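Local coordinates for protein cysteine desulfurase (Fervidobacterium islandicum, PDB 6A6G) that probably takes sulfur from L-cysteine, releasing alanine, with a pyridoxal-phosphate cofactor and passes it on for iron-sulfur cluster assembly, as SufS-type desulfurases do, at residues B[352-357]-B[393-398]. Numbering follows the deposited sequence.
Sequences GVHPHD and PNSTVR
Pro355, the first residue of helix 355-366, packs its ring against the loop and strand of 393-398, spanning Pro393, Ser395, Thr396 and Val397. CD lies 3.7 Å from CG of Pro393, the two rings set at a slant. Next along, Pro355 CG approaches the hydroxyl OG of Ser395 at 3.5 Å, and Pro355 CB rests on Val397 CG2 at 3.7 Å. The imidazole of His354 extends the patch: its CD2 sits 3.7 Å from Pro393 CB, while Pro355 CD lies against one face of the ring. Ser395 OG, weakly bonded to Pro393 O, comes obliquely to His354 NE2 at 3.7 Å, in van der Waals contact.

His354 is the N-cap of the helix. Its ring, swung away from the backbone N (chi1 -164°), accepts the N-H of His356 at ND1 (N to ND1 3.2 Å), fairly straight at 159° but tilted 25° from the ring plane. Replacing His354 by alanine removes the imidazole, which is likely to leave the His356 N-H without its cap and to open a gap beside Pro393 and Ser395. Strand 396-400, which carries Val397, is paired with strands 345-350 and 368-373. Asp357 is gripped by Arg120, Tyr6 and the Ala63 N-H of the NifU chain, with a zinc ion about 5 Å from the His354 side chain. Largely apolar van der Waals packing thus seats loop and strand against a helix start that meets the scaffold, consistent with a sulfur-transfer interface.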
ATOM      1  N   GLY B 352     -40.137   0.504  -7.247  1.00 33.93           N
ATOM      2  CA  GLY B 352     -40.580   1.868  -6.954  1.00 31.77           C
ATOM      3  C   GLY B 352     -39.653   2.725  -6.088  1.00 34.17           C
ATOM      4  O   GLY B 352     -39.963   3.873  -5.844  1.00 37.76           O
ATOM      5  N   VAL B 353     -38.518   2.185  -5.634  1.00 33.09           N
ATOM      6  CA  VAL B 353     -37.706   2.812  -4.598  1.00 32.39           C
ATOM      7  C   VAL B 353     -36.235   2.781  -4.968  1.00 31.76           C
ATOM      8  O   VAL B 353     -35.692   1.722  -5.278  1.00 29.03           O
ATOM      9  CB  VAL B 353     -37.859   2.086  -3.238  1.00 32.85           C
ATOM     10  CG1 VAL B 353     -37.162   2.871  -2.129  1.00 31.96           C
ATOM     11  CG2 VAL B 353     -39.345   1.889  -2.889  1.00 35.22           C
ATOM     12  N   HIS B 354     -35.582   3.938  -4.907  1.00 29.16           N
ATOM     13  CA  HIS B 354     -34.183   4.002  -5.291  1.00 27.33           C
ATOM     14  C   HIS B 354     -33.319   3.278  -4.248  1.00 26.03           C
ATOM     15  O   HIS B 354     -33.615   3.348  -3.048  1.00 24.32           O
ATOM     16  CB  HIS B 354     -33.726   5.448  -5.431  1.00 28.13           C
ATOM     17  CG  HIS B 354     -32.431   5.591  -6.169  1.00 32.34           C
ATOM     18  ND1 HIS B 354     -31.204   5.579  -5.539  1.00 31.14           N
ATOM     19  CD2 HIS B 354     -32.170   5.710  -7.496  1.00 33.42           C
ATOM     20  CE1 HIS B 354     -30.252   5.702  -6.443  1.00 32.12           C
ATOM     21  NE2 HIS B 354     -30.809   5.796  -7.639  1.00 31.40           N
ATOM     22  N   PRO B 355     -32.239   2.594  -4.692  1.00 25.38           N
ATOM     23  CA  PRO B 355     -31.374   1.904  -3.726  1.00 25.94           C
ATOM     24  C   PRO B 355     -30.908   2.765  -2.585  1.00 26.40           C
ATOM     25  O   PRO B 355     -30.891   2.305  -1.462  1.00 28.52           O
ATOM     26  CB  PRO B 355     -30.186   1.475  -4.569  1.00 25.42           C
ATOM     27  CG  PRO B 355     -30.794   1.232  -5.913  1.00 25.11           C
ATOM     28  CD  PRO B 355     -31.856   2.276  -6.080  1.00 24.39           C
ATOM     29  N   HIS B 356     -30.535   4.002  -2.856  1.00 27.63           N
ATOM     30  CA  HIS B 356     -30.066   4.893  -1.786  1.00 28.01           C
ATOM     31  C   HIS B 356     -31.082   4.990  -0.672  1.00 25.92           C
ATOM     32  O   HIS B 356     -30.741   4.908   0.510  1.00 24.75           O
ATOM     33  CB  HIS B 356     -29.801   6.302  -2.326  1.00 30.69           C
ATOM     34  CG  HIS B 356     -28.593   6.403  -3.197  1.00 32.45           C
ATOM     35  ND1 HIS B 356     -27.715   5.358  -3.376  1.00 35.07           N
ATOM     36  CD2 HIS B 356     -28.098   7.434  -3.911  1.00 33.08           C
ATOM     37  CE1 HIS B 356     -26.742   5.740  -4.183  1.00 36.22           C
ATOM     38  NE2 HIS B 356     -26.945   6.998  -4.515  1.00 32.22           N
ATOM     39  N   ASP B 357     -32.343   5.159  -1.046  1.00 24.84           N
ATOM     40  CA  ASP B 357     -33.392   5.227  -0.042  1.00 24.53           C
ATOM     41  C   ASP B 357     -33.621   3.885   0.636  1.00 23.55           C
ATOM     42  O   ASP B 357     -33.883   3.849   1.834  1.00 25.02           O
ATOM     43  CB  ASP B 357     -34.683   5.728  -0.646  1.00 26.33           C
ATOM     44  CG  ASP B 357     -34.544   7.101  -1.255  1.00 28.41           C
ATOM     45  OD1 ASP B 357     -33.939   8.013  -0.634  1.00 32.09           O
ATOM     46  OD2 ASP B 357     -35.067   7.277  -2.356  1.00 29.81           O
ATOM     47  N   PRO B 393     -32.963   1.854 -12.004  1.00 35.11           N
ATOM     48  CA  PRO B 393     -32.239   3.088 -11.610  1.00 34.41           C
ATOM     49  C   PRO B 393     -30.734   3.133 -11.920  1.00 36.09           C
ATOM     50  O   PRO B 393     -30.016   4.005 -11.418  1.00 40.62           O
ATOM     51  CB  PRO B 393     -32.453   3.127 -10.107  1.00 34.01           C
ATOM     52  CG  PRO B 393     -32.651   1.716  -9.696  1.00 34.22           C
ATOM     53  CD  PRO B 393     -33.135   0.932 -10.866  1.00 33.46           C
ATOM     54  N   ASN B 394     -30.258   2.201 -12.736  1.00 34.44           N
ATOM     55  CA  ASN B 394     -28.846   2.119 -13.077  1.00 36.22           C
ATOM     56  C   ASN B 394     -27.974   1.848 -11.840  1.00 32.69           C
ATOM     57  O   ASN B 394     -26.805   2.179 -11.816  1.00 31.93           O
ATOM     58  CB  ASN B 394     -28.413   3.362 -13.884  1.00 39.07           C
ATOM     59  CG  ASN B 394     -29.200   3.492 -15.194  1.00 43.03           C
ATOM     60  OD1 ASN B 394     -29.541   2.469 -15.831  1.00 40.50           O
ATOM     61  ND2 ASN B 394     -29.528   4.732 -15.584  1.00 39.72           N
ATOM     62  N   SER B 395     -28.563   1.186 -10.844  1.00 30.18           N
ATOM     63  CA  SER B 395     -27.886   0.853  -9.599  1.00 28.49           C
ATOM     64  C   SER B 395     -28.672  -0.231  -8.915  1.00 27.50           C
ATOM     65  O   SER B 395     -29.705  -0.680  -9.399  1.00 25.56           O
ATOM     66  CB  SER B 395     -27.760   2.084  -8.677  1.00 28.08           C
ATOM     67  OG  SER B 395     -29.012   2.739  -8.538  1.00 28.39           O
ATOM     68  N   THR B 396     -28.212  -0.602  -7.736  1.00 27.23           N
ATOM     69  CA  THR B 396     -28.681  -1.789  -7.096  1.00 27.20           C
ATOM     70  C   THR B 396     -28.395  -1.701  -5.596  1.00 25.20           C
ATOM     71  O   THR B 396     -27.448  -1.039  -5.179  1.00 21.16           O
ATOM     72  CB  THR B 396     -27.901  -2.961  -7.725  1.00 28.74           C
ATOM     73  OG1 THR B 396     -28.553  -3.389  -8.926  1.00 32.07           O
ATOM     74  CG2 THR B 396     -27.741  -4.093  -6.808  1.00 28.84           C
ATOM     75  N   VAL B 397     -29.246  -2.370  -4.821  1.00 24.13           N
ATOM     76  CA  VAL B 397     -28.967  -2.725  -3.451  1.00 24.09           C
ATOM     77  C   VAL B 397     -28.198  -4.045  -3.410  1.00 24.13           C
ATOM     78  O   VAL B 397     -28.395  -4.946  -4.240  1.00 24.31           O
ATOM     79  CB  VAL B 397     -30.259  -2.876  -2.616  1.00 23.06           C
ATOM     80  CG1 VAL B 397     -29.920  -3.012  -1.158  1.00 21.66           C
ATOM     81  CG2 VAL B 397     -31.146  -1.667  -2.797  1.00 24.32           C
ATOM     82  N   ARG B 398     -27.300  -4.161  -2.450  1.00 23.51           N
ATOM     83  CA  ARG B 398     -26.546  -5.382  -2.336  1.00 24.06           C
ATOM     84  C   ARG B 398     -26.449  -5.733  -0.880  1.00 22.74           C
ATOM     85  O   ARG B 398     -25.950  -4.931  -0.100  1.00 23.35           O
ATOM     86  CB  ARG B 398     -25.150  -5.259  -2.974  1.00 24.30           C
ATOM     87  CG  ARG B 398     -24.437  -6.601  -3.052  1.00 26.11           C
ATOM     88  CD  ARG B 398     -22.962  -6.491  -3.406  1.00 28.60           C
ATOM     89  NE  ARG B 398     -22.277  -5.573  -2.506  1.00 30.85           N
ATOM     90  CZ  ARG B 398     -21.068  -5.070  -2.703  1.00 31.22           C
ATOM     91  NH1 ARG B 398     -20.363  -5.404  -3.779  1.00 33.70           N
ATOM     92  NH2 ARG B 398     -20.560  -4.230  -1.808  1.00 32.66           N
TER